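Local coordinates for D-3-phosphoglycerate dehydrogenase oxidoreductase protein (Ralstonia solanacearum, PDB 3GG9) that probably oxidises D-3-phosphoglycerate with NAD, as a member of the D-isomer specific 2-hydroxyacid dehydrogenase family, at residues V46-R56 / L69-R80; A14-L24 / Y309-Q318. All coordinates share one frame; numbering follows the deposited sequence.

Overall arrangement
Both contacts lie in the part of the chain built round the five-stranded parallel sheet of order 28-31, 4-7, 51-54, 74-77, 100-102, with their centres about 15 Å apart. Interaction 1 joins two neighbouring strands of that sheet. Interaction 2 sets the connection between strands 4-7 and 28-31 against helix 306-324, so that 46-56 and 69-80 are nested along the chain between 14-24 and 309-318. The helix also packs on the sheet: S76 OG probably hydrogen-bonds A316 O, and F313 touches I55 and T78. A sulfate ion meets both contacts. The late helix thus returns, after the seven-stranded sheet of the presumed NAD-binding domain, to the domain where the chain began.

Interaction 1: residues V46-R56 / L69-R80; sequences VADVEALVLIR and LPKLKIISQTGR. Unlike the reference sequence in segment 46-56: L52 (reference Ile). With SO4 (sulfate ion), chain E.
This is the strand pairing of a right-handed beta-alpha-beta unit, strand 51-54, helix 63-66, strand 74-77, in the five-stranded parallel sheet, of flavodoxin-like order 2-1-3-4-5, with A51 to L54 lying beside I74 to Q77. A ladder of backbone bonds joins the strands: L52 N to I74 O, S76 N to L52 O (2.7 Å, 171° at the hydrogen) and L54 N to S76 O. At its start E50 O takes both K73 N and I74 N, while the E50 and K73 side chains run side by side to a weak salt bridge (OE1 to NZ, 3.2 Å); E50 OE2 binds K4 N. Before the strands, V46 CG2 meets L69 CD2, and a water bridges A47 O to K71 N. On the face of L52 and L54, L54 CD1 packs on I75 CG2 (3.7 Å). Beyond the strands side chains take over. With OG1 between its own backbone N and carbonyl carbon (chi1 54°), T78 reaches L54 O at 2.7 Å, on a lone pair in the carbonyl plane, and accepts R56 N at 2.8 Å. L54 O also receives T78 N. Q77 NE2 spans R56 O and T78 O, the latter in its amide plane. In the conformer described here, one of two modelled, bends at chi2 and chi3 fold R56 back across T78, its NH2 held in plane by T78 O (2.7 Å) and reaching R80 O at longer range. Sulfate, probably from the crystallisation liquor and bound also by R224, lies over one face of this guanidinium, offset toward its rim; R80 N donates to its O2 at 2.7 Å.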
loop_
_atom_site.group_PDB
_atom_site.type_symbol
_atom_site.label_atom_id
_atom_site.label_comp_id
_atom_site.label_asym_id
_atom_site.label_seq_id
_atom_site.Cartn_x
_atom_site.Cartn_y
_atom_site.Cartn_z
ATOM N N VAL A 46 -21.646 29.820 -9.892
ATOM C CA VAL A 46 -20.578 30.500 -10.655
ATOM C C VAL A 46 -21.052 31.674 -11.555
ATOM O O VAL A 46 -20.414 32.016 -12.559
ATOM C CB VAL A 46 -19.695 29.485 -11.452
ATOM C CG1 VAL A 46 -18.980 28.533 -10.495
ATOM C CG2 VAL A 46 -20.504 28.692 -12.485
ATOM N N ALA A 47 -22.153 32.311 -11.160
ATOM C CA ALA A 47 -22.816 33.336 -11.979
ATOM C C ALA A 47 -21.935 34.530 -12.351
ATOM O O ALA A 47 -22.006 35.027 -13.479
ATOM C CB ALA A 47 -24.109 33.803 -11.303
ATOM N N ASP A 48 -21.091 34.966 -11.421
ATOM C CA ASP A 48 -20.251 36.145 -11.646
ATOM C C ASP A 48 -18.840 35.854 -12.145
ATOM O O ASP A 48 -18.068 36.791 -12.364
ATOM C CB ASP A 48 -20.140 36.976 -10.364
ATOM C CG ASP A 48 -21.486 37.476 -9.866
ATOM O OD1 ASP A 48 -22.318 37.910 -10.700
ATOM O OD2 ASP A 48 -21.703 37.442 -8.633
ATOM N N VAL A 49 -18.477 34.586 -12.321
ATOM C CA VAL A 49 -17.068 34.308 -12.621
ATOM C C VAL A 49 -16.736 34.476 -14.087
ATOM O O VAL A 49 -17.499 34.094 -14.961
ATOM C CB VAL A 49 -16.526 32.950 -12.009
ATOM C CG1 VAL A 49 -17.438 32.444 -10.900
ATOM C CG2 VAL A 49 -16.263 31.880 -13.059
ATOM N N GLU A 50 -15.583 35.071 -14.344
ATOM C CA GLU A 50 -15.106 35.240 -15.685
ATOM C C GLU A 50 -14.142 34.120 -16.046
ATOM O O GLU A 50 -13.972 33.804 -17.228
ATOM C CB GLU A 50 -14.418 36.598 -15.813
ATOM C CG GLU A 50 -15.278 37.764 -15.322
ATOM C CD GLU A 50 -14.443 38.950 -14.900
ATOM O OE1 GLU A 50 -13.932 39.666 -15.789
ATOM O OE2 GLU A 50 -14.294 39.163 -13.678
ATOM N N ALA A 51 -13.501 33.524 -15.040
ATOM C CA ALA A 51 -12.569 32.410 -15.286
ATOM C C ALA A 51 -12.833 31.234 -14.372
ATOM O O ALA A 51 -12.941 31.380 -13.159
ATOM C CB ALA A 51 -11.105 32.857 -15.194
ATOM N N LEU A 52 -12.925 30.054 -14.967
ATOM C CA LEU A 52 -13.277 28.863 -14.220
ATOM C C LEU A 52 -12.107 27.907 -14.321
ATOM O O LEU A 52 -11.648 27.614 -15.417
ATOM C CB LEU A 52 -14.535 28.243 -14.827
ATOM C CG LEU A 52 -15.471 27.347 -14.036
ATOM C CD1 LEU A 52 -15.853 27.936 -12.688
ATOM C CD2 LEU A 52 -16.695 27.125 -14.886
ATOM N N VAL A 53 -11.612 27.451 -13.172
ATOM C CA VAL A 53 -10.602 26.407 -13.138
ATOM C C VAL A 53 -11.266 25.072 -12.782
ATOM O O VAL A 53 -11.928 24.944 -11.741
ATOM C CB VAL A 53 -9.451 26.719 -12.161
ATOM C CG1 VAL A 53 -8.402 25.570 -12.162
ATOM C CG2 VAL A 53 -8.799 28.053 -12.541
ATOM N N LEU A 54 -11.091 24.098 -13.671
ATOM C CA LEU A 54 -11.640 22.759 -13.484
ATOM C C LEU A 54 -10.546 21.786 -13.053
ATOM O O LEU A 54 -9.425 21.819 -13.578
ATOM C CB LEU A 54 -12.298 22.256 -14.774
ATOM C CG LEU A 54 -13.491 23.035 -15.349
ATOM C CD1 LEU A 54 -14.036 22.349 -16.597
ATOM C CD2 LEU A 54 -14.600 23.170 -14.311
ATOM N N ILE A 55 -10.891 20.932 -12.095
ATOM C CA ILE A 55 -10.024 19.862 -11.613
ATOM C C ILE A 55 -10.356 18.589 -12.371
ATOM O O ILE A 55 -11.364 17.934 -12.106
ATOM C CB ILE A 55 -10.139 19.654 -10.085
ATOM C CG1 ILE A 55 -9.942 20.980 -9.342
ATOM C CG2 ILE A 55 -9.159 18.556 -9.603
ATOM C CD1 ILE A 55 -9.954 20.871 -7.819
ATOM N N ARG A 56 -9.492 18.278 -13.331
ATOM C CA ARG A 56 -9.644 17.100 -14.170
ATOM C C ARG A 56 -11.065 16.953 -14.726
ATOM O O ARG A 56 -11.608 17.903 -15.278
ATOM C CB ARG A 56 -9.127 15.854 -13.433
ATOM C CG ARG A 56 -7.614 15.928 -13.182
ATOM C CD ARG A 56 -6.841 16.158 -14.481
ATOM N NE ARG A 56 -7.188 15.178 -15.515
ATOM C CZ ARG A 56 -7.629 15.470 -16.739
ATOM N NH1 ARG A 56 -7.924 14.490 -17.581
ATOM N NH2 ARG A 56 -7.770 16.729 -17.131
ATOM N N LEU A 69 -24.462 31.154 -18.343
ATOM C CA LEU A 69 -23.279 31.859 -17.832
ATOM C C LEU A 69 -22.766 32.967 -18.763
ATOM O O LEU A 69 -21.768 32.780 -19.467
ATOM C CB LEU A 69 -22.146 30.869 -17.510
ATOM C CG LEU A 69 -22.312 29.797 -16.424
ATOM C CD1 LEU A 69 -21.023 28.960 -16.319
ATOM C CD2 LEU A 69 -22.696 30.406 -15.075
ATOM N N PRO A 70 -23.429 34.139 -18.749
ATOM C CA PRO A 70 -23.042 35.229 -19.650
ATOM C C PRO A 70 -21.631 35.809 -19.419
ATOM O O PRO A 70 -20.977 36.232 -20.385
ATOM C CB PRO A 70 -24.115 36.295 -19.388
ATOM C CG PRO A 70 -24.647 35.995 -18.039
ATOM C CD PRO A 70 -24.576 34.510 -17.892
ATOM N N LYS A 71 -21.152 35.797 -18.174
ATOM C CA LYS A 71 -19.880 36.457 -17.848
ATOM C C LYS A 71 -18.623 35.617 -18.099
ATOM O O LYS A 71 -17.504 36.140 -18.022
ATOM C CB LYS A 71 -19.898 36.980 -16.406
ATOM C CG LYS A 71 -21.177 37.710 -16.044
ATOM C CD LYS A 71 -20.909 38.943 -15.215
ATOM C CE LYS A 71 -22.177 39.768 -15.042
ATOM N NZ LYS A 71 -22.847 40.048 -16.350
ATOM N N LEU A 72 -18.798 34.326 -18.401
ATOM C CA LEU A 72 -17.663 33.402 -18.537
ATOM C C LEU A 72 -16.844 33.674 -19.784
ATOM O O LEU A 72 -17.386 33.715 -20.891
ATOM C CB LEU A 72 -18.136 31.943 -18.554
ATOM C CG LEU A 72 -17.007 30.897 -18.605
ATOM C CD1 LEU A 72 -16.119 30.992 -17.353
ATOM C CD2 LEU A 72 -17.553 29.492 -18.749
ATOM N N LYS A 73 -15.535 33.842 -19.600
ATOM C CA LYS A 73 -14.617 34.110 -20.704
ATOM C C LYS A 73 -13.579 33.007 -20.910
ATOM O O LYS A 73 -13.140 32.764 -22.039
ATOM C CB LYS A 73 -13.903 35.443 -20.475
ATOM C CG LYS A 73 -14.836 36.654 -20.478
ATOM C CD LYS A 73 -14.061 37.962 -20.439
ATOM C CE LYS A 73 -13.891 38.479 -19.024
ATOM N NZ LYS A 73 -13.988 39.963 -18.995
ATOM N N ILE A 74 -13.175 32.368 -19.811
ATOM C CA ILE A 74 -12.099 31.377 -19.799
ATOM C C ILE A 74 -12.488 30.143 -18.982
ATOM O O ILE A 74 -13.005 30.258 -17.871
ATOM C CB ILE A 74 -10.805 31.992 -19.180
ATOM C CG1 ILE A 74 -10.250 33.103 -20.074
ATOM C CG2 ILE A 74 -9.741 30.917 -18.928
ATOM C CD1 ILE A 74 -9.335 34.128 -19.342
ATOM N N ILE A 75 -12.247 28.963 -19.544
ATOM C CA ILE A 75 -12.181 27.737 -18.762
ATOM C C ILE A 75 -10.737 27.264 -18.822
ATOM O O ILE A 75 -10.176 27.079 -19.916
ATOM C CB ILE A 75 -13.120 26.654 -19.303
ATOM C CG1 ILE A 75 -14.576 27.097 -19.146
ATOM C CG2 ILE A 75 -12.920 25.311 -18.547
ATOM C CD1 ILE A 75 -15.512 26.368 -20.094
ATOM N N SER A 76 -10.123 27.116 -17.650
ATOM C CA SER A 76 -8.757 26.609 -17.580
ATOM C C SER A 76 -8.745 25.205 -16.982
ATOM O O SER A 76 -9.091 25.015 -15.822
ATOM C CB SER A 76 -7.846 27.545 -16.769
ATOM O OG SER A 76 -6.494 27.185 -17.008
ATOM N N GLN A 77 -8.342 24.241 -17.805
ATOM C CA GLN A 77 -8.361 22.827 -17.480
ATOM C C GLN A 77 -7.031 22.392 -16.913
ATOM O O GLN A 77 -5.977 22.612 -17.542
ATOM C CB GLN A 77 -8.630 22.016 -18.753
ATOM C CG GLN A 77 -8.776 20.537 -18.539
ATOM C CD GLN A 77 -9.874 20.248 -17.557
ATOM O OE1 GLN A 77 -11.013 20.643 -17.751
ATOM N NE2 GLN A 77 -9.527 19.596 -16.469
ATOM N N THR A 78 -7.086 21.762 -15.736
ATOM C CA THR A 78 -5.926 21.069 -15.176
ATOM C C THR A 78 -5.763 19.770 -15.973
ATOM O O THR A 78 -6.728 19.034 -16.161
ATOM C CB THR A 78 -6.086 20.774 -13.641
ATOM O OG1 THR A 78 -7.310 20.070 -13.406
ATOM C CG2 THR A 78 -6.036 22.057 -12.798
ATOM N N GLY A 79 -4.563 19.521 -16.486
ATOM C CA GLY A 79 -4.329 18.375 -17.346
ATOM C C GLY A 79 -4.900 18.550 -18.746
ATOM O O GLY A 79 -5.259 19.660 -19.147
ATOM N N ARG A 80 -4.991 17.443 -19.483
ATOM C CA ARG A 80 -5.368 17.451 -20.905
ATOM C C ARG A 80 -6.863 17.708 -21.168
ATOM O O ARG A 80 -7.726 17.382 -20.351
ATOM C CB ARG A 80 -4.924 16.138 -21.581
ATOM C CG ARG A 80 -5.775 14.909 -21.223
ATOM C CD ARG A 80 -5.022 13.587 -21.437
ATOM N NE ARG A 80 -5.185 13.040 -22.789
ATOM C CZ ARG A 80 -6.202 12.269 -23.182
ATOM N NH1 ARG A 80 -6.248 11.823 -24.433
ATOM N NH2 ARG A 80 -7.177 11.942 -22.336
HETATM S S SO4 E . -4.070 14.092 -17.420
HETATM O O1 SO4 E . -4.520 14.637 -16.156
HETATM O O2 SO4 E . -3.956 15.150 -18.405
HETATM O O3 SO4 E . -2.764 13.474 -17.233
HETATM O O4 SO4 E . -5.045 13.088 -17.847
HETATM O O HOH W 1 -21.738 34.179 -16.004
#

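Interaction 2: residues A14-L24 / Y309-Q318; sequences AVRKLDCFSLL and YEMYFGIAFQ. With SO4 (sulfate ion), chain E.
L24 and V15 of the loop 14-24 pack on F317 of helix 306-324, whose ring is enclosed on several sides: L24 CD1 sits over its centre, 3.6 Å from the centroid and 10° off the normal, and V15 CG1 comes to the edge. The other V15 methyl, CG2, lies over one face of F313, offset toward the rim (3.6 Å to CZ). V15 thus serves both rings, its CG1 anti to the backbone N (chi1 173°) and CG2 beside it. Aliphatic contacts extend the packing, L18 CD2 on Y309 CB and L23 CD1 on F317 CB. C20 SG makes an oblique sulfur-aromatic contact with F317 and approaches G314 N to 3.4 Å, where the backbones come close (C20 CA to G314 CA 5.2 Å). The polar bonds gather on one carboxylate. Bent at chi2 (-71°), E310 offers syn lone pairs to successive amides, OE1 to D19 N (2.8 Å) and OE2 to C20 N (3.2 Å). N151 of the second subunit packs on L18 and hydrogen-bonds A14 O. Two amides at the start of the 3-10 segment 19-23 probably stabilise the E310 charge, partly offsetting nearby D19, whose OD2 is 4.1 Å from E310 OE1.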
loop_
_atom_site.group_PDB
_atom_site.type_symbol
_atom_site.label_atom_id
_atom_site.label_comp_id
_atom_site.label_asym_id
_atom_site.label_seq_id
_atom_site.Cartn_x
_atom_site.Cartn_y
_atom_site.Cartn_z
ATOM N N ALA A 14 -7.315 21.950 -0.812
ATOM C CA ALA A 14 -5.855 21.895 -0.955
ATOM C C ALA A 14 -5.291 22.983 -1.819
ATOM O O ALA A 14 -4.139 23.374 -1.646
ATOM C CB ALA A 14 -5.421 20.532 -1.530
ATOM N N VAL A 15 -6.082 23.408 -2.805
ATOM C CA VAL A 15 -5.645 24.331 -3.850
ATOM C C VAL A 15 -5.144 25.656 -3.281
ATOM O O VAL A 15 -4.074 26.141 -3.679
ATOM C CB VAL A 15 -6.791 24.578 -4.880
ATOM C CG1 VAL A 15 -6.424 25.665 -5.892
ATOM C CG2 VAL A 15 -7.162 23.242 -5.597
ATOM N N ARG A 16 -5.899 26.222 -2.335
ATOM C CA ARG A 16 -5.525 27.507 -1.757
ATOM C C ARG A 16 -4.232 27.462 -0.910
ATOM O O ARG A 16 -3.658 28.505 -0.626
ATOM C CB ARG A 16 -6.688 28.159 -0.989
ATOM C CG ARG A 16 -6.974 27.570 0.384
ATOM C CD ARG A 16 -8.064 28.351 1.100
ATOM N NE ARG A 16 -8.537 27.634 2.282
ATOM C CZ ARG A 16 -7.996 27.710 3.497
ATOM N NH1 ARG A 16 -6.940 28.487 3.729
ATOM N NH2 ARG A 16 -8.514 27.000 4.494
ATOM N N LYS A 17 -3.772 26.266 -0.534
ATOM C CA LYS A 17 -2.534 26.147 0.244
ATOM C C LYS A 17 -1.310 25.827 -0.602
ATOM O O LYS A 17 -0.222 25.663 -0.064
ATOM C CB LYS A 17 -2.700 25.090 1.317
ATOM C CG LYS A 17 -3.837 25.394 2.291
ATOM C CD LYS A 17 -4.290 24.108 2.928
ATOM C CE LYS A 17 -5.537 24.294 3.742
ATOM N NZ LYS A 17 -6.149 22.957 3.935
ATOM N N LEU A 18 -1.480 25.731 -1.919
ATOM C CA LEU A 18 -0.362 25.372 -2.799
ATOM C C LEU A 18 0.536 26.583 -2.928
ATOM O O LEU A 18 0.038 27.701 -2.884
ATOM C CB LEU A 18 -0.861 24.967 -4.188
ATOM C CG LEU A 18 -1.779 23.730 -4.316
ATOM C CD1 LEU A 18 -2.260 23.577 -5.720
ATOM C CD2 LEU A 18 -1.138 22.429 -3.845
ATOM N N ASP A 19 1.841 26.368 -3.112
ATOM C CA ASP A 19 2.760 27.467 -3.424
ATOM C C ASP A 19 2.304 28.253 -4.645
ATOM O O ASP A 19 2.412 29.473 -4.667
ATOM C CB ASP A 19 4.177 26.958 -3.677
ATOM C CG ASP A 19 4.842 26.385 -2.417
ATOM O OD1 ASP A 19 4.343 26.595 -1.287
ATOM O OD2 ASP A 19 5.874 25.702 -2.566
ATOM N N CYS A 20 1.766 27.551 -5.647
ATOM C CA CYS A 20 1.379 28.179 -6.904
ATOM C C CYS A 20 0.133 29.078 -6.808
ATOM O O CYS A 20 -0.102 29.870 -7.698
ATOM C CB CYS A 20 1.218 27.131 -8.018
ATOM S SG CYS A 20 -0.241 26.086 -7.844
ATOM N N PHE A 21 -0.661 28.952 -5.747
ATOM C CA PHE A 21 -1.855 29.787 -5.574
ATOM C C PHE A 21 -1.565 31.301 -5.628
ATOM O O PHE A 21 -2.437 32.094 -6.017
ATOM C CB PHE A 21 -2.536 29.460 -4.258
ATOM C CG PHE A 21 -3.945 29.946 -4.180
ATOM C CD1 PHE A 21 -4.946 29.325 -4.922
ATOM C CD2 PHE A 21 -4.276 31.021 -3.365
ATOM C CE1 PHE A 21 -6.262 29.777 -4.850
ATOM C CE2 PHE A 21 -5.601 31.485 -3.283
ATOM C CZ PHE A 21 -6.584 30.863 -4.018
ATOM N N SER A 22 -0.336 31.682 -5.261
ATOM C CA SER A 22 0.075 33.096 -5.269
ATOM C C SER A 22 0.154 33.671 -6.680
ATOM O O SER A 22 0.192 34.898 -6.858
ATOM C CB SER A 22 1.404 33.299 -4.529
ATOM O OG SER A 22 1.713 34.687 -4.436
ATOM N N LEU A 23 0.170 32.800 -7.686
ATOM C CA LEU A 23 0.086 33.231 -9.082
ATOM C C LEU A 23 -1.175 34.047 -9.380
ATOM O O LEU A 23 -1.163 34.881 -10.276
ATOM C CB LEU A 23 0.150 32.041 -10.048
ATOM C CG LEU A 23 1.459 31.254 -10.170
ATOM C CD1 LEU A 23 1.241 29.997 -11.014
ATOM C CD2 LEU A 23 2.578 32.110 -10.746
ATOM N N LEU A 24 -2.253 33.807 -8.635
ATOM C CA LEU A 24 -3.519 34.496 -8.867
ATOM C C LEU A 24 -3.742 35.717 -7.954
ATOM O O LEU A 24 -4.897 36.084 -7.671
ATOM C CB LEU A 24 -4.685 33.501 -8.697
ATOM C CG LEU A 24 -4.728 32.265 -9.611
ATOM C CD1 LEU A 24 -5.878 31.341 -9.196
ATOM C CD2 LEU A 24 -4.823 32.639 -11.082
ATOM N N TYR A 309 -0.528 18.294 -7.776
ATOM C CA TYR A 309 -1.342 19.526 -7.670
ATOM C C TYR A 309 -0.491 20.789 -7.962
ATOM O O TYR A 309 -0.891 21.672 -8.727
ATOM C CB TYR A 309 -1.997 19.618 -6.285
ATOM C CG TYR A 309 -3.422 19.031 -6.203
ATOM C CD1 TYR A 309 -3.827 17.980 -7.035
ATOM C CD2 TYR A 309 -4.348 19.519 -5.275
ATOM C CE1 TYR A 309 -5.142 17.445 -6.962
ATOM C CE2 TYR A 309 -5.664 18.991 -5.206
ATOM C CZ TYR A 309 -6.041 17.955 -6.057
ATOM O OH TYR A 309 -7.323 17.408 -6.002
ATOM N N GLU A 310 0.698 20.853 -7.385
ATOM C CA GLU A 310 1.574 21.990 -7.667
ATOM C C GLU A 310 1.767 22.177 -9.181
ATOM O O GLU A 310 1.562 23.275 -9.678
ATOM C CB GLU A 310 2.925 21.873 -6.940
ATOM C CG GLU A 310 2.869 22.071 -5.407
ATOM C CD GLU A 310 2.594 23.513 -4.921
ATOM O OE1 GLU A 310 2.520 23.678 -3.670
ATOM O OE2 GLU A 310 2.450 24.473 -5.750
ATOM N N MET A 311 2.118 21.100 -9.895
ATOM C CA MET A 311 2.334 21.106 -11.352
ATOM C C MET A 311 1.037 21.399 -12.115
ATOM O O MET A 311 0.995 22.309 -12.947
ATOM C CB MET A 311 2.929 19.764 -11.836
ATOM C CG MET A 311 3.200 19.706 -13.359
ATOM S SD MET A 311 3.267 18.029 -14.073
ATOM C CE MET A 311 4.919 17.544 -13.558
ATOM N N TYR A 312 -0.014 20.638 -11.816
ATOM C CA TYR A 312 -1.296 20.782 -12.510
ATOM C C TYR A 312 -1.890 22.194 -12.406
ATOM O O TYR A 312 -2.165 22.810 -13.427
ATOM C CB TYR A 312 -2.302 19.727 -12.051
ATOM C CG TYR A 312 -2.156 18.373 -12.738
ATOM C CD1 TYR A 312 -3.131 17.914 -13.618
ATOM C CD2 TYR A 312 -1.042 17.553 -12.514
ATOM C CE1 TYR A 312 -3.007 16.671 -14.253
ATOM C CE2 TYR A 312 -0.909 16.305 -13.145
ATOM C CZ TYR A 312 -1.902 15.870 -14.004
ATOM O OH TYR A 312 -1.779 14.645 -14.637
ATOM N N PHE A 313 -2.068 22.693 -11.183
ATOM C CA PHE A 313 -2.583 24.046 -10.955
ATOM C C PHE A 313 -1.599 25.148 -11.342
ATOM O O PHE A 313 -1.999 26.190 -11.879
ATOM C CB PHE A 313 -3.033 24.189 -9.513
ATOM C CG PHE A 313 -4.228 23.320 -9.203
ATOM C CD1 PHE A 313 -5.508 23.794 -9.457
ATOM C CD2 PHE A 313 -4.057 22.015 -8.750
ATOM C CE1 PHE A 313 -6.617 23.004 -9.208
ATOM C CE2 PHE A 313 -5.190 21.177 -8.496
ATOM C CZ PHE A 313 -6.458 21.695 -8.739
ATOM N N GLY A 314 -0.319 24.931 -11.073
ATOM C CA GLY A 314 0.690 25.903 -11.527
ATOM C C GLY A 314 0.471 26.229 -13.001
ATOM O O GLY A 314 0.387 27.397 -13.382
ATOM N N ILE A 315 0.338 25.187 -13.816
ATOM C CA ILE A 315 0.105 25.341 -15.251
ATOM C C ILE A 315 -1.249 25.939 -15.588
ATOM O O ILE A 315 -1.312 26.833 -16.418
ATOM C CB ILE A 315 0.351 24.007 -16.022
ATOM C CG1 ILE A 315 1.847 23.709 -16.064
ATOM C CG2 ILE A 315 -0.192 24.069 -17.445
ATOM C CD1 ILE A 315 2.169 22.269 -16.399
ATOM N N ALA A 316 -2.332 25.460 -14.968
ATOM C CA ALA A 316 -3.655 26.037 -15.236
ATOM C C ALA A 316 -3.744 27.532 -14.858
ATOM O O ALA A 316 -4.376 28.311 -15.582
ATOM C CB ALA A 316 -4.786 25.214 -14.558
ATOM N N PHE A 317 -3.083 27.917 -13.761
ATOM C CA PHE A 317 -3.032 29.312 -13.299
ATOM C C PHE A 317 -2.164 30.178 -14.206
ATOM O O PHE A 317 -2.572 31.273 -14.589
ATOM C CB PHE A 317 -2.518 29.430 -11.863
ATOM C CG PHE A 317 -3.392 28.776 -10.823
ATOM C CD1 PHE A 317 -4.698 28.383 -11.107
ATOM C CD2 PHE A 317 -2.897 28.554 -9.541
ATOM C CE1 PHE A 317 -5.488 27.786 -10.125
ATOM C CE2 PHE A 317 -3.691 27.973 -8.554
ATOM C CZ PHE A 317 -4.986 27.584 -8.850
ATOM N N GLN A 318 -0.970 29.690 -14.540
ATOM C CA GLN A 318 -0.106 30.385 -15.504
ATOM C C GLN A 318 -0.787 30.530 -16.869
ATOM O O GLN A 318 -0.614 31.549 -17.540
ATOM C CB GLN A 318 1.253 29.700 -15.637
ATOM C CG GLN A 318 2.353 30.540 -16.307
ATOM C CD GLN A 318 2.559 31.909 -15.646
ATOM O OE1 GLN A 318 2.740 32.006 -14.431
ATOM N NE2 GLN A 318 2.550 32.978 -16.459
HETATM S S SO4 E . -4.070 14.092 -17.420
HETATM O O1 SO4 E . -4.520 14.637 -16.156
HETATM O O2 SO4 E . -3.956 15.150 -18.405
HETATM O O3 SO4 E . -2.764 13.474 -17.233
HETATM O O4 SO4 E . -5.045 13.088 -17.847
HETATM O O HOH W 2 2.224 23.411 -0.195
#